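Local coordinates for protein peroxiredoxin 5 (Alvinella pompejana, PDB 2XHF) that probably reduces hydrogen peroxide and organic hydroperoxides at the expense of thiols, as an antioxidant enzyme of the peroxiredoxin family, at residues N60-P63 with E64-L68; M138-D142 with N143-S147; T155-A158 with C159-I163. One frame throughout, in Å; residues are numbered along the deposited sequence.

Contact 1: residues N60-P63 with E64-L68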
ATOM      1  N   ASN A  60      -9.603  13.357   2.642  1.00 15.58           N
ATOM      2  CA  ASN A  60     -10.538  14.332   3.216  1.00 18.64           C
ATOM      3  C   ASN A  60     -10.074  15.768   3.028  1.00 20.10           C
ATOM      4  O   ASN A  60     -10.893  16.680   2.900  1.00 25.20           O
ATOM      5  CB  ASN A  60     -10.764  14.057   4.706  1.00 20.01           C
ATOM      6  CG  ASN A  60     -11.732  12.931   4.943  1.00 22.96           C
ATOM      7  OD1 ASN A  60     -12.190  12.288   3.997  1.00 27.27           O
ATOM      8  ND2 ASN A  60     -12.045  12.674   6.202  1.00 28.53           N
ATOM      9  N   HIS A  61      -8.762  15.963   3.007  1.00 17.16           N
ATOM     10  CA  HIS A  61      -8.207  17.319   3.037  1.00 17.93           C
ATOM     11  C   HIS A  61      -7.466  17.720   1.790  1.00 17.09           C
ATOM     12  O   HIS A  61      -7.317  18.907   1.516  1.00 18.83           O
ATOM     13  CB  HIS A  61      -7.333  17.462   4.267  1.00 19.83           C
ATOM     14  CG  HIS A  61      -8.063  17.155   5.531  1.00 25.25           C
ATOM     15  ND1 HIS A  61      -9.182  17.858   5.928  1.00 30.87           N
ATOM     16  CD2 HIS A  61      -7.864  16.198   6.465  1.00 28.31           C
ATOM     17  CE1 HIS A  61      -9.635  17.347   7.060  1.00 30.55           C
ATOM     18  NE2 HIS A  61      -8.849  16.346   7.412  1.00 31.94           N
ATOM     19  N   ILE A  62      -6.989  16.738   1.033  1.00 16.62           N
ATOM     20  CA  ILE A  62      -6.286  17.025  -0.198  1.00 15.81           C
ATOM     21  C   ILE A  62      -7.063  17.957  -1.144  1.00 15.31           C
ATOM     22  O   ILE A  62      -6.498  18.902  -1.672  1.00 16.98           O
ATOM     23  CB  ILE A  62      -5.799  15.728  -0.847  1.00 18.00           C
ATOM     24  CG1 ILE A  62      -4.548  15.256  -0.076  1.00 18.59           C
ATOM     25  CG2 ILE A  62      -5.471  15.953  -2.320  1.00 17.85           C
ATOM     26  CD1 ILE A  62      -4.100  13.856  -0.410  1.00 19.36           C
ATOM     27  N   PRO A  63      -8.376  17.741  -1.324  1.00 17.29           N
ATOM     28  CA  PRO A  63      -9.099  18.639  -2.231  1.00 19.58           C
ATOM     29  C   PRO A  63      -8.985  20.116  -1.834  1.00 18.38           C
ATOM     30  O   PRO A  63      -8.842  20.963  -2.724  1.00 17.80           O
ATOM     31  CB  PRO A  63     -10.551  18.147  -2.126  1.00 22.50           C
ATOM     32  CG  PRO A  63     -10.419  16.739  -1.767  1.00 21.91           C
ATOM     33  CD  PRO A  63      -9.241  16.645  -0.854  1.00 19.70           C
ATOM     34  N   GLU A  64      -9.009  20.430  -0.543  1.00 20.59           N
ATOM     35  CA  GLU A  64      -8.891  21.826  -0.124  1.00 23.48           C
ATOM     36  C   GLU A  64      -7.477  22.361  -0.298  1.00 18.56           C
ATOM     37  O   GLU A  64      -7.322  23.510  -0.689  1.00 21.21           O
ATOM     38  CB  GLU A  64      -9.350  22.046   1.309  1.00 24.69           C
ATOM     39  CG  GLU A  64      -9.531  23.526   1.649  1.00 35.06           C
ATOM     40  CD  GLU A  64     -10.584  23.755   2.717  1.00 30.18           C
ATOM     41  OE1 GLU A  64     -10.231  23.665   3.907  1.00 37.59           O
ATOM     42  OE2 GLU A  64     -11.748  24.026   2.347  1.00 44.24           O
ATOM     43  N   TYR A  65      -6.459  21.540  -0.016  1.00 15.65           N
ATOM     44  CA  TYR A  65      -5.084  21.936  -0.320  1.00 16.55           C
ATOM     45  C   TYR A  65      -4.963  22.268  -1.803  1.00 14.31           C
ATOM     46  O   TYR A  65      -4.367  23.273  -2.175  1.00 16.40           O
ATOM     47  CB  TYR A  65      -4.055  20.842   0.028  1.00 17.12           C
ATOM     48  CG  TYR A  65      -3.750  20.671   1.500  1.00 16.61           C
ATOM     49  CD1 TYR A  65      -3.002  21.610   2.201  1.00 20.37           C
ATOM     50  CD2 TYR A  65      -4.156  19.534   2.169  1.00 17.66           C
ATOM     51  CE1 TYR A  65      -2.702  21.429   3.551  1.00 17.54           C
ATOM     52  CE2 TYR A  65      -3.886  19.350   3.512  1.00 19.85           C
ATOM     53  CZ  TYR A  65      -3.144  20.292   4.193  1.00 18.03           C
ATOM     54  OH  TYR A  65      -2.865  20.085   5.521  1.00 21.15           O
ATOM     55  N   LEU A  66      -5.507  21.418  -2.664  1.00 14.85           N
ATOM     56  CA  LEU A  66      -5.372  21.645  -4.091  1.00 14.82           C
ATOM     57  C   LEU A  66      -6.069  22.934  -4.502  1.00 16.54           C
ATOM     58  O   LEU A  66      -5.548  23.722  -5.317  1.00 17.73           O
ATOM     59  CB  LEU A  66      -5.931  20.459  -4.874  1.00 16.41           C
ATOM     60  CG  LEU A  66      -5.109  19.174  -4.733  1.00 16.01           C
ATOM     61  CD1 LEU A  66      -5.806  18.021  -5.424  1.00 18.11           C
ATOM     62  CD2 LEU A  66      -3.691  19.344  -5.301  1.00 18.32           C
ATOM     63  N   SER A  67      -7.232  23.173  -3.915  1.00 16.81           N
ATOM     64  CA  SER A  67      -8.011  24.364  -4.272  1.00 19.44           C
ATOM     65  C   SER A  67      -7.277  25.646  -3.857  1.00 18.85           C
ATOM     66  O   SER A  67      -7.432  26.684  -4.500  1.00 21.96           O
ATOM     67  CB  SER A  67      -9.408  24.312  -3.655  1.00 24.99           C
ATOM     68  OG  SER A  67      -9.379  24.613  -2.271  1.00 30.49           O
ATOM     69  N   LEU A  68      -6.466  25.551  -2.803  1.00 17.27           N
ATOM     70  CA  LEU A  68      -5.738  26.699  -2.275  1.00 17.92           C
ATOM     71  C   LEU A  68      -4.316  26.831  -2.798  1.00 15.91           C
ATOM     72  O   LEU A  68      -3.567  27.677  -2.328  1.00 16.55           O
ATOM     73  CB  LEU A  68      -5.735  26.644  -0.746  1.00 17.99           C
ATOM     74  CG  LEU A  68      -7.110  26.854  -0.121  1.00 17.03           C
ATOM     75  CD1 LEU A  68      -7.047  26.586   1.365  1.00 21.02           C
ATOM     76  CD2 LEU A  68      -7.603  28.268  -0.402  1.00 21.06           C
TER
HETATM   77  O   HOH W   1     -10.765  19.144   1.581  1.00 25.99           O
HETATM   78  O   HOH W   2      -9.936  20.215   4.183  1.00 26.85           O

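Contact 2: residues M138-D142 with N143-S147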
ATOM      1  N   MET A 138       2.178  20.864   9.061  1.00 17.48           N
ATOM      2  CA  MET A 138       3.179  21.790   9.536  1.00 15.55           C
ATOM      3  C   MET A 138       3.595  22.729   8.443  1.00 15.43           C
ATOM      4  O   MET A 138       3.649  22.354   7.269  1.00 16.83           O
ATOM      5  CB  MET A 138       4.408  21.015  10.012  1.00 19.77           C
ATOM      6  CG  MET A 138       4.111  20.146  11.239  1.00 25.71           C
ATOM      7  SD  MET A 138       5.549  19.258  11.854  1.00 32.73           S
ATOM      8  CE  MET A 138       6.395  19.066  10.313  1.00 27.96           C
ATOM      9  N   LEU A 139       3.912  23.949   8.851  1.00 15.32           N
ATOM     10  CA  LEU A 139       4.575  24.896   7.983  1.00 15.70           C
ATOM     11  C   LEU A 139       6.074  24.768   8.228  1.00 15.80           C
ATOM     12  O   LEU A 139       6.529  24.746   9.374  1.00 15.77           O
ATOM     13  CB  LEU A 139       4.122  26.310   8.303  1.00 16.57           C
ATOM     14  CG  LEU A 139       2.643  26.602   8.136  1.00 16.43           C
ATOM     15  CD1 LEU A 139       2.408  28.109   8.356  1.00 21.64           C
ATOM     16  CD2 LEU A 139       2.140  26.176   6.789  1.00 18.67           C
ATOM     17  N   ILE A 140       6.834  24.698   7.142  1.00 16.67           N
ATOM     18  CA  ILE A 140       8.258  24.504   7.207  1.00 15.26           C
ATOM     19  C   ILE A 140       8.943  25.686   6.514  1.00 16.00           C
ATOM     20  O   ILE A 140       8.452  26.226   5.543  1.00 16.64           O
ATOM     21  CB  ILE A 140       8.653  23.223   6.462  1.00 16.09           C
ATOM     22  CG1 ILE A 140       7.811  22.006   6.888  1.00 24.96           C
ATOM     23  CG2 ILE A 140      10.151  22.951   6.606  1.00 16.71           C
ATOM     24  CD1 ILE A 140       7.969  21.608   8.293  1.00 26.43           C
ATOM     25  N   ASP A 141      10.095  26.085   7.030  1.00 16.11           N
ATOM     26  CA  ASP A 141      10.928  27.119   6.417  1.00 19.26           C
ATOM     27  C   ASP A 141      12.378  26.657   6.523  1.00 15.50           C
ATOM     28  O   ASP A 141      12.924  26.593   7.617  1.00 17.80           O
ATOM     29  CB  ASP A 141      10.708  28.450   7.146  1.00 18.93           C
ATOM     30  CG  ASP A 141      11.475  29.615   6.530  1.00 25.40           C
ATOM     31  OD1 ASP A 141      12.482  29.394   5.834  1.00 28.43           O
ATOM     32  OD2 ASP A 141      11.029  30.768   6.746  1.00 29.89           O
ATOM     33  N   ASP A 142      12.964  26.253   5.400  1.00 16.25           N
ATOM     34  CA  ASP A 142      14.366  25.805   5.387  1.00 17.46           C
ATOM     35  C   ASP A 142      14.557  24.720   6.428  1.00 17.21           C
ATOM     36  O   ASP A 142      15.521  24.719   7.182  1.00 17.09           O
ATOM     37  CB  ASP A 142      15.327  26.969   5.662  1.00 18.37           C
ATOM     38  CG  ASP A 142      16.783  26.585   5.485  1.00 22.04           C
ATOM     39  OD1 ASP A 142      17.078  25.745   4.609  1.00 19.43           O
ATOM     40  OD2 ASP A 142      17.634  27.130   6.237  1.00 22.99           O
ATOM     41  N   ASN A 143      13.623  23.781   6.426  1.00 16.52           N
ATOM     42  CA  ASN A 143      13.626  22.598   7.288  1.00 14.92           C
ATOM     43  C   ASN A 143      13.365  22.817   8.765  1.00 16.81           C
ATOM     44  O   ASN A 143      13.424  21.872   9.551  1.00 18.56           O
ATOM     45  CB  ASN A 143      14.864  21.744   7.025  1.00 16.45           C
ATOM     46  CG  ASN A 143      14.821  21.161   5.662  1.00 14.40           C
ATOM     47  OD1 ASN A 143      13.826  20.540   5.304  1.00 15.91           O
ATOM     48  ND2 ASN A 143      15.866  21.374   4.864  1.00 15.74           N
ATOM     49  N   LYS A 144      12.995  24.041   9.120  1.00 17.02           N
ATOM     50  CA  LYS A 144      12.602  24.357  10.479  1.00 18.45           C
ATOM     51  C   LYS A 144      11.075  24.452  10.561  1.00 16.87           C
ATOM     52  O   LYS A 144      10.421  24.940   9.645  1.00 20.71           O
ATOM     53  CB  LYS A 144      13.216  25.689  10.904  1.00 23.07           C
ATOM     54  CG  LYS A 144      14.713  25.639  11.160  1.00 32.02           C
ATOM     55  CD  LYS A 144      15.224  27.002  11.614  1.00 47.09           C
ATOM     56  CE  LYS A 144      16.676  26.942  12.072  1.00 63.00           C
ATOM     57  NZ  LYS A 144      17.578  26.367  11.032  1.00 63.85           N
ATOM     58  N   ILE A 145      10.510  24.018  11.679  1.00 19.11           N
ATOM     59  CA  ILE A 145       9.070  24.082  11.863  1.00 23.57           C
ATOM     60  C   ILE A 145       8.658  25.502  12.244  1.00 21.35           C
ATOM     61  O   ILE A 145       9.175  26.069  13.210  1.00 27.59           O
ATOM     62  CB  ILE A 145       8.620  23.052  12.928  1.00 20.92           C
ATOM     63  CG1 ILE A 145       8.900  21.631  12.412  1.00 25.78           C
ATOM     64  CG2 ILE A 145       7.151  23.231  13.284  1.00 23.40           C
ATOM     65  CD1 ILE A 145       8.718  20.558  13.456  1.00 31.13           C
ATOM     66  N   ARG A 146       7.776  26.100  11.450  1.00 19.58           N
ATOM     67  CA  ARG A 146       7.232  27.430  11.755  1.00 23.67           C
ATOM     68  C   ARG A 146       5.875  27.361  12.445  1.00 22.92           C
ATOM     69  O   ARG A 146       5.513  28.268  13.183  1.00 26.97           O
ATOM     70  CB  ARG A 146       7.093  28.276  10.487  1.00 25.91           C
ATOM     71  CG  ARG A 146       8.366  28.797   9.883  1.00 39.43           C
ATOM     72  CD  ARG A 146       8.002  29.703   8.712  1.00 52.67           C
ATOM     73  NE  ARG A 146       8.679  30.998   8.742  1.00 54.77           N
ATOM     74  CZ  ARG A 146       8.325  32.014   9.526  1.00 57.81           C
ATOM     75  NH1 ARG A 146       7.308  31.892  10.368  1.00 65.02           N
ATOM     76  NH2 ARG A 146       8.999  33.154   9.476  1.00 74.90           N
ATOM     77  N   SER A 147       5.141  26.285  12.200  1.00 21.75           N
ATOM     78  CA  SER A 147       3.806  26.083  12.768  1.00 21.99           C
ATOM     79  C   SER A 147       3.447  24.603  12.783  1.00 24.60           C
ATOM     80  O   SER A 147       3.810  23.880  11.861  1.00 22.86           O
ATOM     81  CB  SER A 147       2.760  26.855  11.954  1.00 28.42           C
ATOM     82  OG  SER A 147       1.470  26.685  12.495  1.00 36.17           O
TER
HETATM   83  O   HOH W   3      18.063  23.130   5.682  1.00 20.76           O
HETATM   84  O   HOH W   4      17.099  24.409   9.044  1.00 45.84           O

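Contact 3: residues T155-A158 with C159-I163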
ATOM      1  N   THR A 155      -7.184  21.064   7.979  1.00 35.10           N
ATOM      2  CA  THR A 155      -7.844  21.332   6.708  1.00 27.75           C
ATOM      3  C   THR A 155      -6.969  22.240   5.845  1.00 25.46           C
ATOM      4  O   THR A 155      -5.959  22.764   6.307  1.00 26.19           O
ATOM      5  CB  THR A 155      -9.199  22.025   6.917  1.00 29.95           C
ATOM      6  OG1 THR A 155      -9.003  23.246   7.638  1.00 27.41           O
ATOM      7  CG2 THR A 155     -10.154  21.134   7.695  1.00 33.93           C
ATOM      8  N   GLY A 156      -7.343  22.432   4.582  1.00 25.17           N
ATOM      9  CA  GLY A 156      -6.607  23.366   3.746  1.00 28.66           C
ATOM     10  C   GLY A 156      -6.639  24.771   4.327  1.00 34.72           C
ATOM     11  O   GLY A 156      -5.617  25.476   4.415  1.00 31.45           O
ATOM     12  N   LEU A 157      -7.840  25.177   4.714  1.00 33.59           N
ATOM     13  CA  LEU A 157      -8.088  26.496   5.278  1.00 24.85           C
ATOM     14  C   LEU A 157      -7.205  26.734   6.493  1.00 31.59           C
ATOM     15  O   LEU A 157      -6.582  27.800   6.653  1.00 26.85           O
ATOM     16  CB  LEU A 157      -9.556  26.604   5.659  1.00 35.89           C
ATOM     17  CG  LEU A 157      -9.938  27.897   6.371  1.00 33.84           C
ATOM     18  CD1 LEU A 157      -9.445  29.096   5.576  1.00 37.46           C
ATOM     19  CD2 LEU A 157     -11.432  27.956   6.611  1.00 44.76           C
ATOM     20  N   ALA A 158      -7.168  25.752   7.377  1.00 29.32           N
ATOM     21  CA  ALA A 158      -6.400  25.912   8.596  1.00 30.80           C
ATOM     22  C   ALA A 158      -4.979  26.277   8.194  1.00 28.59           C
ATOM     23  O   ALA A 158      -4.328  27.142   8.791  1.00 31.50           O
ATOM     24  CB  ALA A 158      -6.423  24.629   9.412  1.00 32.86           C
ATOM     25  N   CYS A 159      -4.511  25.608   7.151  1.00 26.15           N
ATOM     26  CA  CYS A 159      -3.175  25.822   6.672  1.00 29.76           C
ATOM     27  C   CYS A 159      -2.932  27.272   6.167  1.00 35.42           C
ATOM     28  O   CYS A 159      -1.930  27.926   6.505  1.00 27.43           O
ATOM     29  CB  CYS A 159      -2.886  24.786   5.573  1.00 31.56           C
ATOM     30  SG  CYS A 159      -1.255  24.774   4.965  1.00 29.72           S
ATOM     31  N   LEU A 160      -3.854  27.777   5.366  1.00 25.77           N
ATOM     32  CA  LEU A 160      -3.715  29.118   4.818  1.00 28.61           C
ATOM     33  C   LEU A 160      -3.712  30.228   5.881  1.00 24.02           C
ATOM     34  O   LEU A 160      -2.964  31.207   5.772  1.00 23.83           O
ATOM     35  CB  LEU A 160      -4.827  29.373   3.809  1.00 30.46           C
ATOM     36  CG  LEU A 160      -4.778  30.754   3.162  1.00 24.39           C
ATOM     37  CD1 LEU A 160      -3.448  30.980   2.445  1.00 29.23           C
ATOM     38  CD2 LEU A 160      -5.942  30.876   2.205  1.00 32.73           C
ATOM     39  N   LEU A 161      -4.566  30.110   6.887  1.00 24.05           N
ATOM     40  CA  LEU A 161      -4.670  31.169   7.888  1.00 23.01           C
ATOM     41  C   LEU A 161      -3.373  31.310   8.658  1.00 24.33           C
ATOM     42  O   LEU A 161      -2.936  32.420   8.942  1.00 25.96           O
ATOM     43  CB  LEU A 161      -5.840  30.915   8.834  1.00 24.64           C
ATOM     44  CG  LEU A 161      -7.204  30.917   8.144  1.00 24.90           C
ATOM     45  CD1 LEU A 161      -8.275  30.577   9.152  1.00 30.05           C
ATOM     46  CD2 LEU A 161      -7.477  32.249   7.486  1.00 26.61           C
ATOM     47  N   SER A 162      -2.709  30.184   8.926  1.00 28.16           N
ATOM     48  CA  SER A 162      -1.425  30.212   9.627  1.00 34.30           C
ATOM     49  C   SER A 162      -0.375  30.902   8.775  1.00 31.63           C
ATOM     50  O   SER A 162       0.397  31.726   9.242  1.00 31.97           O
ATOM     51  CB  SER A 162      -0.964  28.796   9.965  1.00 45.28           C
ATOM     52  OG  SER A 162      -1.740  28.248  11.011  1.00 49.04           O
ATOM     53  N   ILE A 163      -0.356  30.562   7.501  1.00 28.34           N
ATOM     54  CA  ILE A 163       0.545  31.228   6.584  1.00 25.74           C
ATOM     55  C   ILE A 163       0.315  32.739   6.629  1.00 28.13           C
ATOM     56  O   ILE A 163       1.264  33.516   6.741  1.00 32.62           O
ATOM     57  CB  ILE A 163       0.354  30.683   5.166  1.00 23.95           C
ATOM     58  CG1 ILE A 163       0.981  29.287   5.082  1.00 24.40           C
ATOM     59  CG2 ILE A 163       0.992  31.596   4.134  1.00 29.04           C
ATOM     60  CD1 ILE A 163       0.603  28.534   3.836  1.00 24.18           C
TER
HETATM   61  O   HOH W   5      -4.827  27.834  11.377  1.00 39.44           O

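Contact 1: residues N60-P63 with E64-L68
I62 and L66 lie side by side one turn apart on helix 62-67, pointing the same way, and meet through CG2 of I62 and CD1 of L66 at 3.7 Å. A chi1 of -77° sets CG1 of I62 beside the backbone N and lays CG2 against the leucine, while the side chain as a whole also packs on F48, W94 and V98. One residue before each of them, H61 and Y65 form a second pair. Both are i to i+4 pairs of a short alpha-helix packed against the central sheet of the thioredoxin-like fold. The tyrosine ring comes up against the carbonyl and CB of H61 rather than its imidazole: CD2 of Y65 is 3.3 Å from O of H61, and CE2 of Y65 is 4.0 Å from CB of H61. CA of I62 sits at the edge of the phenol ring, near its plane, and F48 stacks on the ring from the central sheet. The imidazole of H61 turns away from the helix. CB of N60 lies over the centre of one of its faces, and a water at its edge, in plane, is bonded to ND1 and more weakly to OE1 of E64, whose stronger partner is N of L157.

In the backbone, N of L66 meets O of I62 at 2.9 Å. At the far end O of E64 takes two donors from the same face of its plane, OG of S67 at 2.8 Å and N of L68 at 3.1 Å. The helix therefore has an apolar flank that fits the core and a polar one, where the hydroxyl of S67 adds a second donor to O of E64.

Contact 2: residues M138-D142 with N143-S147
Strand residues L139 and D141 pair with S147 and K144 in a tight antiparallel hairpin closed by a type I' turn from D141 to K144, with D142 and N143 in left-handed backbone conformations. Two bonds join D141 and K144: N of D141 reaches O of K144 in the carbonyl plane at 2.9 Å, whereas N of K144 comes from above the carbonyl plane to O of D141 at 3.0 Å. Next, R146 and S147 both face L139 in a classic beta bulge. O of L139 accepts from N of R146 at 2.8 Å, and N of L139 gives to O of S147 at 3.0 Å.

The charged contact belongs to D141 and R146. A chi1 of -177° carries the carboxylate of D141 over to the arginine, where the anti lone pair of OD2 meets NE of R146 at 3.1 Å in a salt bridge, the planes of the two groups 24° apart, nearly coplanar. The arginine methylenes press on the aspartate too, its CD 3.4 Å from CB of D141. Alanine in place of D141 would take away the acceptor of NE, which is likely to leave the guanidinium without its charged mate and freer to turn.

Apolar contacts bring SD of M138 to 3.8 Å from CD1 of I145, and CD1 of I140 to 4.2 Å from CG1 of I145. Separately, L139 packs on CB of S147.

Strand 136-141 is flanked by strand 44-49, to which M138 and I140 are bonded through the backbone. L139 faces helix 156-165, I140 and N143 touch F40 of helix 37-40, and strand 144-150 forms the outer edge of the sheet within this chain.

Contact 3: residues T155-A158 with C159-I163
The flat groups that join T155-A158 to C159-I163 are peptide units, met at their carbonyl ends rather than on their faces: N of L160 lies in the carbonyl plane of G156, and N of L161 approaches O of L157 almost in line with the C=O bond, at 3.1 Å. They belong to the N-capped first turns of helix 156-165, the last helix of this thioredoxin-like fold. T155 is the N-cap, its OG1 accepting from N of A158 at 3.1 Å, so that a first-turn N-H finds a side-chain acceptor where no preceding helical carbonyl exists. A weak bond from N of C159 to O of T155 continues the turn.

On the outer side L157 and L161 lie at an angle to each other, CD1 of the first meeting CG of the second at 3.9 Å. L157 swings this methyl along the helix towards L161, its CG standing opposite the backbone N (chi1 175°). On the inner side C159 and L160 are buried. The cysteine side chain packs on F72, and L160 rests on K71 and F72 of helix 69-74. N of S162 reaches O of A158 in a weak bond, and the same oxygen accepts from a water at 2.7 Å that also bonds OG of S162.

How the contacts relate
The three contacts lie in series along the chain, and helix 156-165 joins the other two. Contact 1 and contact 3 have centres about 10 Å apart and touch directly: OE1 of E64 meets N of L157 at 2.9 Å, a probable hydrogen bond that puts a carboxylate at the N-terminal end of helix 156-165. Contacts 2 and 3 are about 14 Å apart between centres and meet mainly through L139, whose CD2 is 3.7 Å from CG1 of I163, with S147 packing beside S162. Contacts 1 and 2 do not touch, their nearest atoms lying about 6 Å apart. C159 of contact 3 packs on both Y65 of contact 1 and L139 of contact 2, linking helix, helix and sheet.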